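Local coordinates for protein glycoside hydrolase family 31 (PDB 5I0F) that degrades cycloalternan, probably as a retaining alpha-glucosidase-type hydrolase that works through a covalent glycosyl-enzyme intermediate, at residues Pro98-Glu110 with Glu119-Trp131. Residues are numbered along the deposited sequence; the frame is centred on the assembly and turned at random.
Sequences PHLPDQDATYYFE and ETSESFPLTPSHW
Tyr107 lays one ring face over CB of Phe124, which sits 3.7 Å from the centroid of the Tyr107 ring. The two rings run nearly parallel, 23° apart, but are slid so far that they barely overlap. Tyr107 CG lies between its backbone N and carbonyl carbon (chi1 62°), which swings the ring across the neighbouring strand. CB of Leu126 meets the ring edge. A water joins Tyr107 OH to Pro125 O, and the hydroxyl is also hydrogen-bonded to His4 NE2. Strands 105-113 and 118-126 form an antiparallel beta hairpin in the antiparallel sheet near the N-terminus, with strand 41-49 on the other side of 105-113. Paired backbone bonds link Ala105 with Leu126 and Tyr107 with Phe124. Phe124 O takes two donors: Tyr107 N in the carbonyl plane at 2.8 Å, and Thr106 OG1 from well above that plane at 3.1 Å. Between Tyr107 and Glu110 the register shifts by one residue. Here Ser121 OG replaces a backbone acceptor: it accepts the N-H of Phe109, N to OG 2.8 Å, nearly straight (164°), and donates to Glu122 O. Past the other end of the pairing, Pro128 packs its CG against Leu100 CD2 at 3.8 Å. A water there bridges Asp102 OD1, Pro128 O and His130 ND1.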
ATOM      1  N   PRO A  98      35.051   4.749 -12.507  1.00 48.30           N
ATOM      2  CA  PRO A  98      35.127   3.484 -11.738  1.00 49.68           C
ATOM      3  C   PRO A  98      35.505   3.584 -10.248  1.00 49.76           C
ATOM      4  O   PRO A  98      35.132   2.695  -9.465  1.00 50.15           O
ATOM      5  CB  PRO A  98      36.185   2.668 -12.499  1.00 52.69           C
ATOM      6  CG  PRO A  98      36.985   3.684 -13.248  1.00 53.29           C
ATOM      7  CD  PRO A  98      36.032   4.780 -13.608  1.00 50.51           C
ATOM      8  N   HIS A  99      36.239   4.630  -9.867  1.00 49.54           N
ATOM      9  CA  HIS A  99      36.677   4.835  -8.475  1.00 49.81           C
ATOM     10  C   HIS A  99      36.690   6.320  -8.176  1.00 46.94           C
ATOM     11  O   HIS A  99      37.662   7.011  -8.462  1.00 48.25           O
ATOM     12  CB  HIS A  99      38.074   4.239  -8.250  1.00 53.78           C
ATOM     13  CG  HIS A  99      38.087   2.743  -8.187  1.00 56.72           C
ATOM     14  ND1 HIS A  99      37.421   2.036  -7.208  1.00 56.79           N
ATOM     15  CD2 HIS A  99      38.681   1.818  -8.981  1.00 59.80           C
ATOM     16  CE1 HIS A  99      37.604   0.741  -7.399  1.00 59.23           C
ATOM     17  NE2 HIS A  99      38.364   0.581  -8.469  1.00 61.17           N
ATOM     18  N   LEU A 100      35.594   6.804  -7.608  1.00 43.86           N
ATOM     19  CA  LEU A 100      35.352   8.239  -7.520  1.00 41.80           C
ATOM     20  C   LEU A 100      36.324   8.909  -6.555  1.00 42.32           C
ATOM     21  O   LEU A 100      36.371   8.539  -5.386  1.00 41.20           O
ATOM     22  CB  LEU A 100      33.920   8.495  -7.053  1.00 39.39           C
ATOM     23  CG  LEU A 100      33.455   9.952  -7.064  1.00 37.83           C
ATOM     24  CD1 LEU A 100      33.341  10.486  -8.485  1.00 37.75           C
ATOM     25  CD2 LEU A 100      32.124  10.051  -6.328  1.00 36.87           C
ATOM     26  N   PRO A 101      37.111   9.886  -7.036  1.00 43.58           N
ATOM     27  CA  PRO A 101      38.007  10.582  -6.099  1.00 44.60           C
ATOM     28  C   PRO A 101      37.244  11.276  -4.968  1.00 43.22           C
ATOM     29  O   PRO A 101      36.121  11.755  -5.190  1.00 41.26           O
ATOM     30  CB  PRO A 101      38.702  11.622  -6.986  1.00 46.10           C
ATOM     31  CG  PRO A 101      38.658  11.047  -8.358  1.00 46.16           C
ATOM     32  CD  PRO A 101      37.387  10.249  -8.438  1.00 44.25           C
ATOM     33  N   ASP A 102      37.841  11.336  -3.779  1.00 44.12           N
ATOM     34  CA  ASP A 102      37.249  12.055  -2.648  1.00 43.94           C
ATOM     35  C   ASP A 102      37.616  13.543  -2.721  1.00 44.18           C
ATOM     36  O   ASP A 102      38.262  14.082  -1.829  1.00 45.70           O
ATOM     37  CB  ASP A 102      37.696  11.429  -1.309  1.00 45.95           C
ATOM     38  CG  ASP A 102      36.824  11.869  -0.121  1.00 46.18           C
ATOM     39  OD1 ASP A 102      35.907  12.690  -0.287  1.00 45.50           O
ATOM     40  OD2 ASP A 102      37.053  11.382   1.003  1.00 49.97           O
ATOM     41  N   GLN A 103      37.200  14.196  -3.799  1.00 44.23           N
ATOM     42  CA  GLN A 103      37.436  15.628  -4.009  1.00 44.49           C
ATOM     43  C   GLN A 103      36.147  16.211  -4.568  1.00 41.01           C
ATOM     44  O   GLN A 103      35.492  15.573  -5.405  1.00 40.25           O
ATOM     45  CB  GLN A 103      38.584  15.862  -5.001  1.00 48.04           C
ATOM     46  CG  GLN A 103      39.897  15.167  -4.670  1.00 51.96           C
ATOM     47  CD  GLN A 103      40.959  15.345  -5.751  1.00 56.62           C
ATOM     48  OE1 GLN A 103      40.766  16.082  -6.719  1.00 58.59           O
ATOM     49  NE2 GLN A 103      42.100  14.666  -5.586  1.00 60.37           N
ATOM     50  N   ASP A 104      35.766  17.396  -4.105  1.00 39.42           N
ATOM     51  CA  ASP A 104      34.594  18.063  -4.653  1.00 37.99           C
ATOM     52  C   ASP A 104      34.884  18.590  -6.060  1.00 38.56           C
ATOM     53  O   ASP A 104      36.024  18.910  -6.399  1.00 38.77           O
ATOM     54  CB  ASP A 104      34.124  19.198  -3.752  1.00 39.06           C
ATOM     55  CG  ASP A 104      33.602  18.708  -2.421  1.00 39.17           C
ATOM     56  OD1 ASP A 104      33.385  17.483  -2.267  1.00 37.23           O
ATOM     57  OD2 ASP A 104      33.424  19.556  -1.524  1.00 40.34           O
ATOM     58  N   ALA A 105      33.834  18.647  -6.868  1.00 37.01           N
ATOM     59  CA  ALA A 105      33.956  19.010  -8.278  1.00 37.35           C
ATOM     60  C   ALA A 105      32.670  19.633  -8.770  1.00 36.10           C
ATOM     61  O   ALA A 105      31.671  19.712  -8.048  1.00 35.05           O
ATOM     62  CB  ALA A 105      34.293  17.770  -9.103  1.00 36.56           C
ATOM     63  N   THR A 106      32.706  20.063 -10.018  1.00 36.44           N
ATOM     64  CA  THR A 106      31.514  20.475 -10.719  1.00 36.08           C
ATOM     65  C   THR A 106      31.524  19.748 -12.071  1.00 33.93           C
ATOM     66  O   THR A 106      32.592  19.360 -12.551  1.00 34.50           O
ATOM     67  CB  THR A 106      31.472  22.017 -10.838  1.00 38.88           C
ATOM     68  OG1 THR A 106      30.191  22.413 -11.315  1.00 42.72           O
ATOM     69  CG2 THR A 106      32.507  22.534 -11.777  1.00 39.97           C
ATOM     70  N   TYR A 107      30.359  19.529 -12.668  1.00 31.52           N
ATOM     71  CA  TYR A 107      30.316  18.911 -13.999  1.00 30.58           C
ATOM     72  C   TYR A 107      29.229  19.513 -14.862  1.00 29.94           C
ATOM     73  O   TYR A 107      28.275  20.103 -14.362  1.00 29.79           O
ATOM     74  CB  TYR A 107      30.183  17.363 -13.931  1.00 29.45           C
ATOM     75  CG  TYR A 107      28.919  16.870 -13.258  1.00 28.75           C
ATOM     76  CD1 TYR A 107      28.846  16.739 -11.877  1.00 28.68           C
ATOM     77  CD2 TYR A 107      27.786  16.545 -14.007  1.00 27.81           C
ATOM     78  CE1 TYR A 107      27.672  16.315 -11.257  1.00 28.01           C
ATOM     79  CE2 TYR A 107      26.611  16.115 -13.396  1.00 27.50           C
ATOM     80  CZ  TYR A 107      26.556  15.991 -12.019  1.00 27.52           C
ATOM     81  OH  TYR A 107      25.383  15.584 -11.407  1.00 26.80           O
ATOM     82  N   TYR A 108      29.417  19.389 -16.174  1.00 29.71           N
ATOM     83  CA  TYR A 108      28.425  19.810 -17.145  1.00 28.74           C
ATOM     84  C   TYR A 108      28.522  18.947 -18.389  1.00 27.30           C
ATOM     85  O   TYR A 108      29.500  18.214 -18.572  1.00 27.00           O
ATOM     86  CB  TYR A 108      28.572  21.300 -17.462  1.00 30.64           C
ATOM     87  CG  TYR A 108      29.807  21.697 -18.269  1.00 32.58           C
ATOM     88  CD1 TYR A 108      29.777  21.708 -19.656  1.00 32.56           C
ATOM     89  CD2 TYR A 108      30.991  22.090 -17.629  1.00 34.79           C
ATOM     90  CE1 TYR A 108      30.898  22.077 -20.395  1.00 35.15           C
ATOM     91  CE2 TYR A 108      32.115  22.458 -18.361  1.00 36.47           C
ATOM     92  CZ  TYR A 108      32.051  22.451 -19.740  1.00 36.62           C
ATOM     93  OH  TYR A 108      33.139  22.797 -20.476  1.00 39.59           O
ATOM     94  N   PHE A 109      27.505  19.036 -19.230  1.00 26.26           N
ATOM     95  CA  PHE A 109      27.412  18.229 -20.438  1.00 26.22           C
ATOM     96  C   PHE A 109      27.434  19.107 -21.672  1.00 27.02           C
ATOM     97  O   PHE A 109      26.948  20.230 -21.634  1.00 27.69           O
ATOM     98  CB  PHE A 109      26.132  17.416 -20.422  1.00 25.32           C
ATOM     99  CG  PHE A 109      26.015  16.519 -19.226  1.00 25.57           C
ATOM    100  CD1 PHE A 109      26.603  15.253 -19.231  1.00 25.92           C
ATOM    101  CD2 PHE A 109      25.344  16.940 -18.093  1.00 25.44           C
ATOM    102  CE1 PHE A 109      26.491  14.423 -18.124  1.00 25.62           C
ATOM    103  CE2 PHE A 109      25.252  16.131 -16.980  1.00 25.67           C
ATOM    104  CZ  PHE A 109      25.821  14.868 -16.996  1.00 25.53           C
ATOM    105  N   GLU A 110      27.972  18.563 -22.754  1.00 27.45           N
ATOM    106  CA  GLU A 110      28.001  19.225 -24.031  1.00 29.15           C
ATOM    107  C   GLU A 110      27.622  18.226 -25.120  1.00 28.42           C
ATOM    108  O   GLU A 110      28.245  17.164 -25.239  1.00 28.13           O
ATOM    109  CB  GLU A 110      29.396  19.785 -24.257  1.00 32.46           C
ATOM    110  CG  GLU A 110      29.482  20.876 -25.286  1.00 35.41           C
ATOM    111  CD  GLU A 110      30.918  21.240 -25.578  1.00 38.58           C
ATOM    112  OE1 GLU A 110      31.419  22.201 -24.968  1.00 41.25           O
ATOM    113  OE2 GLU A 110      31.555  20.530 -26.382  1.00 41.36           O
ATOM    114  N   GLU A 119      24.981  22.112 -27.805  1.00 31.03           N
ATOM    115  CA  GLU A 119      24.176  22.393 -26.623  1.00 32.62           C
ATOM    116  C   GLU A 119      25.003  22.122 -25.381  1.00 31.84           C
ATOM    117  O   GLU A 119      25.781  21.171 -25.346  1.00 29.84           O
ATOM    118  CB  GLU A 119      22.899  21.548 -26.627  1.00 34.58           C
ATOM    119  CG  GLU A 119      21.863  22.093 -27.602  1.00 37.14           C
ATOM    120  CD  GLU A 119      20.536  21.352 -27.570  1.00 39.72           C
ATOM    121  OE1 GLU A 119      19.545  21.944 -28.047  1.00 42.83           O
ATOM    122  OE2 GLU A 119      20.470  20.198 -27.083  1.00 41.23           O
ATOM    123  N   THR A 120      24.820  22.972 -24.376  1.00 32.60           N
ATOM    124  CA  THR A 120      25.567  22.894 -23.137  1.00 33.34           C
ATOM    125  C   THR A 120      24.601  22.989 -21.965  1.00 33.02           C
ATOM    126  O   THR A 120      23.726  23.849 -21.950  1.00 34.59           O
ATOM    127  CB  THR A 120      26.617  24.019 -23.043  1.00 35.18           C
ATOM    128  OG1 THR A 120      27.448  23.998 -24.209  1.00 35.30           O
ATOM    129  CG2 THR A 120      27.499  23.821 -21.824  1.00 36.40           C
ATOM    130  N   SER A 121      24.747  22.095 -20.994  1.00 31.36           N
ATOM    131  CA  SER A 121      23.895  22.108 -19.809  1.00 31.39           C
ATOM    132  C   SER A 121      24.355  23.161 -18.809  1.00 33.23           C
ATOM    133  O   SER A 121      25.410  23.780 -18.973  1.00 33.92           O
ATOM    134  CB  SER A 121      23.916  20.728 -19.141  1.00 29.95           C
ATOM    135  OG  SER A 121      25.155  20.457 -18.494  1.00 28.98           O
ATOM    136  N   GLU A 122      23.554  23.353 -17.774  1.00 35.19           N
ATOM    137  CA  GLU A 122      24.006  24.048 -16.562  1.00 37.39           C
ATOM    138  C   GLU A 122      25.138  23.260 -15.885  1.00 35.79           C
ATOM    139  O   GLU A 122      25.422  22.088 -16.210  1.00 33.14           O
ATOM    140  CB  GLU A 122      22.848  24.300 -15.568  1.00 41.32           C
ATOM    141  CG  GLU A 122      21.895  23.120 -15.349  1.00 43.51           C
ATOM    142  CD  GLU A 122      21.134  23.105 -14.015  1.00 47.36           C
ATOM    143  OE1 GLU A 122      21.733  23.346 -12.940  1.00 51.35           O
ATOM    144  OE2 GLU A 122      19.917  22.793 -14.036  1.00 50.29           O
ATOM    145  N   SER A 123      25.784  23.922 -14.943  1.00 36.33           N
ATOM    146  CA  SER A 123      26.775  23.286 -14.094  1.00 36.05           C
ATOM    147  C   SER A 123      26.102  22.581 -12.906  1.00 34.89           C
ATOM    148  O   SER A 123      25.169  23.123 -12.317  1.00 35.92           O
ATOM    149  CB  SER A 123      27.737  24.340 -13.593  1.00 38.16           C
ATOM    150  OG  SER A 123      28.693  23.723 -12.794  1.00 39.90           O
ATOM    151  N   PHE A 124      26.588  21.386 -12.562  1.00 32.86           N
ATOM    152  CA  PHE A 124      26.093  20.611 -11.425  1.00 31.91           C
ATOM    153  C   PHE A 124      27.206  20.318 -10.404  1.00 32.38           C
ATOM    154  O   PHE A 124      28.335  20.037 -10.794  1.00 31.63           O
ATOM    155  CB  PHE A 124      25.535  19.270 -11.920  1.00 30.38           C
ATOM    156  CG  PHE A 124      24.346  19.400 -12.840  1.00 29.82           C
ATOM    157  CD1 PHE A 124      23.057  19.478 -12.328  1.00 30.50           C
ATOM    158  CD2 PHE A 124      24.514  19.425 -14.224  1.00 29.80           C
ATOM    159  CE1 PHE A 124      21.958  19.596 -13.173  1.00 30.35           C
ATOM    160  CE2 PHE A 124      23.420  19.517 -15.069  1.00 29.41           C
ATOM    161  CZ  PHE A 124      22.144  19.606 -14.549  1.00 30.03           C
ATOM    162  N   PRO A 125      26.880  20.331  -9.098  1.00 32.69           N
ATOM    163  CA  PRO A 125      27.878  20.003  -8.093  1.00 33.34           C
ATOM    164  C   PRO A 125      28.096  18.494  -7.937  1.00 32.27           C
ATOM    165  O   PRO A 125      27.147  17.717  -8.019  1.00 31.70           O
ATOM    166  CB  PRO A 125      27.271  20.574  -6.817  1.00 34.32           C
ATOM    167  CG  PRO A 125      25.806  20.400  -7.014  1.00 33.94           C
ATOM    168  CD  PRO A 125      25.571  20.619  -8.480  1.00 33.56           C
ATOM    169  N   LEU A 126      29.342  18.109  -7.686  1.00 32.48           N
ATOM    170  CA  LEU A 126      29.692  16.758  -7.291  1.00 32.09           C
ATOM    171  C   LEU A 126      30.406  16.837  -5.937  1.00 32.69           C
ATOM    172  O   LEU A 126      31.511  17.402  -5.839  1.00 33.77           O
ATOM    173  CB  LEU A 126      30.590  16.118  -8.345  1.00 32.67           C
ATOM    174  CG  LEU A 126      31.057  14.677  -8.107  1.00 32.91           C
ATOM    175  CD1 LEU A 126      29.871  13.753  -7.888  1.00 32.36           C
ATOM    176  CD2 LEU A 126      31.914  14.196  -9.263  1.00 33.54           C
ATOM    177  N   THR A 127      29.760  16.321  -4.891  1.00 31.54           N
ATOM    178  CA  THR A 127      30.321  16.334  -3.536  1.00 32.42           C
ATOM    179  C   THR A 127      30.275  14.919  -2.980  1.00 31.32           C
ATOM    180  O   THR A 127      29.295  14.528  -2.349  1.00 30.45           O
ATOM    181  CB  THR A 127      29.571  17.283  -2.604  1.00 33.93           C
ATOM    182  OG1 THR A 127      28.192  16.928  -2.581  1.00 34.68           O
ATOM    183  CG2 THR A 127      29.695  18.713  -3.078  1.00 35.37           C
ATOM    184  N   PRO A 128      31.332  14.135  -3.232  1.00 30.87           N
ATOM    185  CA  PRO A 128      31.359  12.754  -2.789  1.00 29.79           C
ATOM    186  C   PRO A 128      31.247  12.608  -1.271  1.00 29.83           C
ATOM    187  O   PRO A 128      31.720  13.469  -0.512  1.00 29.84           O
ATOM    188  CB  PRO A 128      32.713  12.241  -3.277  1.00 30.84           C
ATOM    189  CG  PRO A 128      33.090  13.142  -4.387  1.00 31.80           C
ATOM    190  CD  PRO A 128      32.526  14.484  -4.020  1.00 31.76           C
ATOM    191  N   SER A 129      30.601  11.521  -0.868  1.00 28.74           N
ATOM    192  CA  SER A 129      30.383  11.179   0.508  1.00 28.97           C
ATOM    193  C   SER A 129      31.280  10.015   0.930  1.00 29.70           C
ATOM    194  O   SER A 129      31.784   9.265   0.090  1.00 31.02           O
ATOM    195  CB  SER A 129      28.913  10.781   0.726  1.00 28.56           C
ATOM    196  OG  SER A 129      28.048  11.899   0.585  1.00 28.73           O
ATOM    197  N   HIS A 130      31.483   9.895   2.237  1.00 29.41           N
ATOM    198  CA  HIS A 130      32.178   8.756   2.836  1.00 29.91           C
ATOM    199  C   HIS A 130      31.530   8.419   4.170  1.00 29.25           C
ATOM    200  O   HIS A 130      30.863   9.263   4.775  1.00 28.46           O
ATOM    201  CB  HIS A 130      33.683   9.029   2.994  1.00 31.19           C
ATOM    202  CG  HIS A 130      34.022  10.069   4.019  1.00 31.94           C
ATOM    203  ND1 HIS A 130      33.974  11.419   3.753  1.00 32.59           N
ATOM    204  CD2 HIS A 130      34.435   9.956   5.302  1.00 32.69           C
ATOM    205  CE1 HIS A 130      34.335  12.095   4.827  1.00 33.21           C
ATOM    206  NE2 HIS A 130      34.622  11.230   5.780  1.00 33.40           N
ATOM    207  N   TRP A 131      31.721   7.187   4.605  1.00 31.35           N
ATOM    208  CA  TRP A 131      31.177   6.726   5.884  1.00 31.12           C
ATOM    209  C   TRP A 131      32.133   7.086   7.013  1.00 31.89           C
ATOM    210  O   TRP A 131      33.320   6.792   6.943  1.00 32.78           O
ATOM    211  CB  TRP A 131      30.901   5.215   5.867  1.00 30.53           C
ATOM    212  CG  TRP A 131      29.772   4.815   4.982  1.00 29.94           C
ATOM    213  CD1 TRP A 131      29.866   4.247   3.737  1.00 30.00           C
ATOM    214  CD2 TRP A 131      28.369   4.941   5.254  1.00 28.94           C
ATOM    215  NE1 TRP A 131      28.627   4.016   3.226  1.00 29.10           N
ATOM    216  CE2 TRP A 131      27.683   4.430   4.127  1.00 28.77           C
ATOM    217  CE3 TRP A 131      27.623   5.423   6.340  1.00 28.36           C
ATOM    218  CZ2 TRP A 131      26.276   4.385   4.056  1.00 27.80           C
ATOM    219  CZ3 TRP A 131      26.225   5.380   6.268  1.00 27.42           C
ATOM    220  CH2 TRP A 131      25.569   4.865   5.129  1.00 27.10           C
TER
HETATM  221  O   HOH W   1      33.617  12.797   1.480  1.00 34.41           O
HETATM  222  O   HOH W   2      32.322  16.138  -0.065  1.00 28.59           O
HETATM  223  O   HOH W   3      24.746  16.988  -9.094  1.00 29.63           O
HETATM  224  O   HOH W   4      30.062  24.487 -24.282  1.00 51.75           O